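Local coordinates for probable glycosidase crf1 (PDB 6IBU), which cleaves chitin and transfers the released chains to beta-1,6-glucan or to other chitin, cross-linking polysaccharides of the fungal cell wall, at residues A31-P43 and G57-F69. Residues are numbered along the deposited sequence; the frame is centred on the assembly and turned at random.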
loop_
_atom_site.group_PDB
_atom_site.type_symbol
_atom_site.label_atom_id
_atom_site.label_comp_id
_atom_site.label_asym_id
_atom_site.label_seq_id
_atom_site.Cartn_x
_atom_site.Cartn_y
_atom_site.Cartn_z
ATOM N N ALA A 31 12.780 14.439 -0.530
ATOM C CA ALA A 31 11.621 13.677 -0.005
ATOM C C ALA A 31 11.868 12.161 0.078
ATOM O O ALA A 31 11.136 11.533 0.852
ATOM C CB ALA A 31 10.404 13.980 -0.845
ATOM N N LEU A 32 12.864 11.582 -0.600
ATOM C CA LEU A 32 13.077 10.113 -0.510
ATOM C C LEU A 32 13.998 9.713 0.643
ATOM O O LEU A 32 14.388 8.542 0.669
ATOM C CB LEU A 32 13.608 9.596 -1.843
ATOM C CG LEU A 32 12.628 9.762 -2.993
ATOM C CD1 LEU A 32 13.005 8.852 -4.152
ATOM C CD2 LEU A 32 11.196 9.511 -2.534
ATOM N N ASP A 33 14.268 10.619 1.584
ATOM C CA ASP A 33 15.173 10.415 2.740
ATOM C C ASP A 33 14.820 9.161 3.543
ATOM O O ASP A 33 15.723 8.368 3.783
ATOM C CB ASP A 33 15.156 11.641 3.645
ATOM C CG ASP A 33 16.105 12.714 3.137
ATOM O OD1 ASP A 33 16.873 12.421 2.172
ATOM O OD2 ASP A 33 16.075 13.833 3.699
ATOM N N GLN A 34 13.572 8.998 3.964
ATOM C CA GLN A 34 13.192 7.905 4.899
ATOM C C GLN A 34 12.541 6.772 4.104
ATOM O O GLN A 34 11.720 6.054 4.680
ATOM C CB GLN A 34 12.346 8.503 6.019
ATOM C CG GLN A 34 13.125 9.566 6.783
ATOM C CD GLN A 34 12.410 10.128 7.988
ATOM O OE1 GLN A 34 12.144 11.334 8.067
ATOM N NE2 GLN A 34 12.105 9.262 8.949
ATOM N N TRP A 35 12.884 6.661 2.814
ATOM C CA TRP A 35 12.352 5.633 1.882
ATOM C C TRP A 35 13.499 4.824 1.274
ATOM O O TRP A 35 14.610 5.364 1.144
ATOM C CB TRP A 35 11.529 6.287 0.772
ATOM C CG TRP A 35 10.300 7.012 1.218
ATOM C CD1 TRP A 35 10.227 8.258 1.762
ATOM C CD2 TRP A 35 8.942 6.554 1.089
ATOM N NE1 TRP A 35 8.924 8.597 1.996
ATOM C CE2 TRP A 35 8.114 7.570 1.601
ATOM C CE3 TRP A 35 8.348 5.382 0.616
ATOM C CZ2 TRP A 35 6.732 7.447 1.664
ATOM C CZ3 TRP A 35 6.981 5.263 0.657
ATOM C CH2 TRP A 35 6.187 6.282 1.181
ATOM N N GLU A 36 13.226 3.576 0.920
ATOM C CA GLU A 36 14.158 2.663 0.210
ATOM C C GLU A 36 13.552 2.455 -1.181
ATOM O O GLU A 36 12.334 2.179 -1.220
ATOM C CB GLU A 36 14.342 1.410 1.080
ATOM C CG GLU A 36 14.701 0.119 0.347
ATOM C CD GLU A 36 14.502 -1.172 1.159
ATOM O OE1 GLU A 36 13.753 -1.135 2.179
ATOM O OE2 GLU A 36 15.095 -2.236 0.788
ATOM N N VAL A 37 14.320 2.719 -2.242
ATOM C CA VAL A 37 13.902 2.401 -3.624
ATOM C C VAL A 37 14.246 0.959 -3.794
ATOM O O VAL A 37 15.361 0.485 -3.982
ATOM C CB VAL A 37 14.525 3.193 -4.757
ATOM C CG1 VAL A 37 13.983 2.687 -6.097
ATOM C CG2 VAL A 37 14.292 4.681 -4.585
ATOM N N THR A 38 13.210 0.275 -3.646
ATOM C CA THR A 38 13.442 -1.103 -3.317
ATOM C C THR A 38 13.337 -1.947 -4.586
ATOM O O THR A 38 13.694 -3.079 -4.529
ATOM C CB THR A 38 12.470 -1.361 -2.205
ATOM O OG1 THR A 38 12.606 -2.719 -1.812
ATOM C CG2 THR A 38 11.065 -1.065 -2.665
ATOM N N ALA A 39 12.853 -1.413 -5.690
ATOM C CA ALA A 39 13.007 -2.047 -7.023
ATOM C C ALA A 39 12.850 -0.951 -8.054
ATOM O O ALA A 39 12.108 0.010 -7.769
ATOM C CB ALA A 39 12.003 -3.139 -7.228
ATOM N N GLY A 40 13.552 -1.070 -9.185
ATOM C CA GLY A 40 13.601 -0.060 -10.252
ATOM C C GLY A 40 14.201 1.252 -9.778
ATOM O O GLY A 40 14.956 1.261 -8.809
ATOM N N LYS A 41 13.898 2.321 -10.496
ATOM C CA LYS A 41 14.401 3.695 -10.259
ATOM C C LYS A 41 13.164 4.587 -10.162
ATOM O O LYS A 41 12.212 4.378 -10.929
ATOM C CB LYS A 41 15.361 4.109 -11.386
ATOM C CG LYS A 41 15.906 5.536 -11.313
ATOM C CD LYS A 41 16.880 5.798 -10.151
ATOM C CE LYS A 41 16.929 7.242 -9.680
ATOM N NZ LYS A 41 17.426 8.168 -10.729
ATOM N N VAL A 42 13.137 5.504 -9.217
ATOM C CA VAL A 42 11.932 6.337 -8.996
ATOM C C VAL A 42 12.373 7.788 -9.064
ATOM O O VAL A 42 12.838 8.347 -8.083
ATOM C CB VAL A 42 11.232 5.962 -7.682
ATOM C CG1 VAL A 42 10.116 6.936 -7.340
ATOM C CG2 VAL A 42 10.696 4.533 -7.758
ATOM N N PRO A 43 12.270 8.407 -10.258
ATOM C CA PRO A 43 12.597 9.812 -10.431
ATOM C C PRO A 43 11.583 10.666 -9.672
ATOM O O PRO A 43 10.480 10.215 -9.465
ATOM C CB PRO A 43 12.488 10.079 -11.945
ATOM C CG PRO A 43 12.383 8.717 -12.581
ATOM C CD PRO A 43 11.838 7.787 -11.517
ATOM N N GLY A 57 9.128 -6.644 -16.606
ATOM C CA GLY A 57 9.950 -6.716 -15.387
ATOM C C GLY A 57 10.027 -5.392 -14.641
ATOM O O GLY A 57 10.510 -5.438 -13.506
ATOM N N ASP A 58 9.557 -4.275 -15.221
ATOM C CA ASP A 58 9.534 -2.936 -14.563
ATOM C C ASP A 58 8.478 -2.924 -13.456
ATOM O O ASP A 58 7.286 -3.086 -13.762
ATOM C CB ASP A 58 9.223 -1.782 -15.521
ATOM C CG ASP A 58 10.449 -1.231 -16.223
ATOM O OD1 ASP A 58 11.530 -1.857 -16.080
ATOM O OD2 ASP A 58 10.313 -0.181 -16.917
ATOM N N ALA A 59 8.918 -2.765 -12.213
ATOM C CA ALA A 59 8.064 -2.744 -11.012
ATOM C C ALA A 59 8.669 -1.746 -10.032
ATOM O O ALA A 59 9.049 -2.084 -8.913
ATOM C CB ALA A 59 7.975 -4.133 -10.441
ATOM N N PRO A 60 8.786 -0.473 -10.427
ATOM C CA PRO A 60 9.334 0.543 -9.537
ATOM C C PRO A 60 8.523 0.649 -8.236
ATOM O O PRO A 60 7.320 0.711 -8.292
ATOM C CB PRO A 60 9.231 1.845 -10.344
ATOM C CG PRO A 60 8.170 1.543 -11.385
ATOM C CD PRO A 60 8.350 0.074 -11.711
ATOM N N THR A 61 9.221 0.639 -7.105
ATOM C CA THR A 61 8.616 0.604 -5.756
ATOM C C THR A 61 9.428 1.457 -4.789
ATOM O O THR A 61 10.647 1.474 -4.913
ATOM C CB THR A 61 8.560 -0.827 -5.213
ATOM O OG1 THR A 61 8.108 -1.694 -6.247
ATOM C CG2 THR A 61 7.620 -0.956 -4.043
ATOM N N ILE A 62 8.758 2.104 -3.841
ATOM C CA ILE A 62 9.417 2.713 -2.661
ATOM C C ILE A 62 8.712 2.190 -1.414
ATOM O O ILE A 62 7.487 2.025 -1.450
ATOM C CB ILE A 62 9.430 4.252 -2.742
ATOM C CG1 ILE A 62 8.030 4.862 -2.777
ATOM C CG2 ILE A 62 10.264 4.719 -3.929
ATOM C CD1 ILE A 62 8.050 6.366 -2.577
ATOM N N ASP A 63 9.492 1.857 -0.385
ATOM C CA ASP A 63 9.025 1.471 0.967
ATOM C C ASP A 63 9.522 2.514 1.968
ATOM O O ASP A 63 10.675 2.965 1.824
ATOM C CB ASP A 63 9.637 0.150 1.412
ATOM C CG ASP A 63 9.105 -1.069 0.705
ATOM O OD1 ASP A 63 8.032 -0.956 0.097
ATOM O OD2 ASP A 63 9.765 -2.126 0.799
ATOM N N THR A 64 8.716 2.851 2.970
ATOM C CA THR A 64 9.176 3.629 4.142
ATOM C C THR A 64 10.207 2.777 4.884
ATOM O O THR A 64 10.035 1.562 4.972
ATOM C CB THR A 64 8.017 4.068 5.043
ATOM O OG1 THR A 64 7.235 2.944 5.445
ATOM C CG2 THR A 64 7.126 5.088 4.377
ATOM N N ASP A 65 11.272 3.405 5.353
ATOM C CA ASP A 65 12.289 2.763 6.226
ATOM C C ASP A 65 11.609 2.343 7.532
ATOM O O ASP A 65 11.933 1.276 8.040
ATOM C CB ASP A 65 13.445 3.714 6.544
ATOM C CG ASP A 65 14.394 3.978 5.396
ATOM O OD1 ASP A 65 14.371 3.214 4.394
ATOM O OD2 ASP A 65 15.141 4.966 5.507
ATOM N N PHE A 66 10.643 3.130 7.992
ATOM C CA PHE A 66 9.954 2.974 9.291
ATOM C C PHE A 66 8.634 2.226 9.116
ATOM O O PHE A 66 8.093 2.142 7.996
ATOM C CB PHE A 66 9.665 4.347 9.900
ATOM C CG PHE A 66 8.969 5.279 8.943
ATOM C CD1 PHE A 66 7.592 5.262 8.806
ATOM C CD2 PHE A 66 9.696 6.158 8.153
ATOM C CE1 PHE A 66 6.951 6.135 7.945
ATOM C CE2 PHE A 66 9.054 7.020 7.275
ATOM C CZ PHE A 66 7.682 7.017 7.180
ATOM N N TYR A 67 8.145 1.702 10.242
ATOM C CA TYR A 67 6.798 1.122 10.432
ATOM C C TYR A 67 6.044 2.057 11.368
ATOM O O TYR A 67 6.687 2.689 12.187
ATOM C CB TYR A 67 6.853 -0.265 11.072
ATOM C CG TYR A 67 7.467 -1.324 10.205
ATOM C CD1 TYR A 67 8.824 -1.305 9.919
ATOM C CD2 TYR A 67 6.714 -2.378 9.713
ATOM C CE1 TYR A 67 9.410 -2.285 9.135
ATOM C CE2 TYR A 67 7.291 -3.362 8.923
ATOM C CZ TYR A 67 8.642 -3.316 8.637
ATOM O OH TYR A 67 9.206 -4.282 7.867
ATOM N N PHE A 68 4.734 2.149 11.222
ATOM C CA PHE A 68 3.848 2.861 12.168
ATOM C C PHE A 68 2.822 1.849 12.682
ATOM O O PHE A 68 2.586 0.835 12.023
ATOM C CB PHE A 68 3.293 4.120 11.512
ATOM C CG PHE A 68 2.242 3.919 10.460
ATOM C CD1 PHE A 68 2.582 3.512 9.189
ATOM C CD2 PHE A 68 0.924 4.255 10.720
ATOM C CE1 PHE A 68 1.601 3.357 8.223
ATOM C CE2 PHE A 68 -0.049 4.089 9.757
ATOM C CZ PHE A 68 0.288 3.653 8.507
ATOM N N PHE A 69 2.302 2.093 13.880
ATOM C CA PHE A 69 1.434 1.154 14.621
ATOM C C PHE A 69 0.134 1.863 14.929
ATOM O O PHE A 69 0.057 2.551 15.966
ATOM C CB PHE A 69 2.127 0.684 15.891
ATOM C CG PHE A 69 1.443 -0.446 16.616
ATOM C CD1 PHE A 69 0.713 -1.397 15.925
ATOM C CD2 PHE A 69 1.570 -0.570 17.986
ATOM C CE1 PHE A 69 0.121 -2.452 16.593
ATOM C CE2 PHE A 69 0.984 -1.633 18.656
ATOM C CZ PHE A 69 0.267 -2.570 17.954
HETATM O O HOH W 1 12.494 -3.465 2.266
#
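The carbonyl oxygen of Asp63 is gripped from the facing strand by Glu36, whose N lies 2.8 Å from Asp63 O, while Trp35 CA sits close enough to the same oxygen for a CA-H...O contact. Glu36 O answers with a bond from Asp63 N, so these two residues form an antiparallel hydrogen-bonded pair. Further on the register slips by one: Thr38 N bonds Thr61 O, but Thr61 N reaches Ala39 O, a beta bulge between Val37 and Ala39. Beyond the other end of the pairing, Asp65 N gives Gln34 O an almost straight bond (2.8 Å, 177° at the hydrogen). Strand 35-39 is an edge strand of one sheet of the GH16 beta-sandwich, and 61-64 joins it to strand 179-187, which carries the chitin-binding residues Arg182 and Trp186. On the face with Glu36 and Thr61, Asp63 OD1 makes a salt bridge to Arg182. A water that donates to Glu36 OE1 at 2.6 Å also reaches Asp63 OD2, though weakly, and may ease the probable repulsion between the two carboxylates. Facing the sandwich interior, the Trp35 indole is clamped between two methyls. Thr64 CG2 stands over one face, 3.5 Å from the six-membered ring's centroid, and Ile62 CD1 presses on the opposite face: chi1 of 62° turns CG1 toward the indole and the extended chi2 (169°) carries CD1 onto it. Trp35 NE1 bonds Tyr22 OH, which together with the two methyls should hold the ring's rotation. Ile62 CG2, the other branch, packs 3.9 Å from Val42 CG2, with Phe51 of strand 48-53 against both side chains.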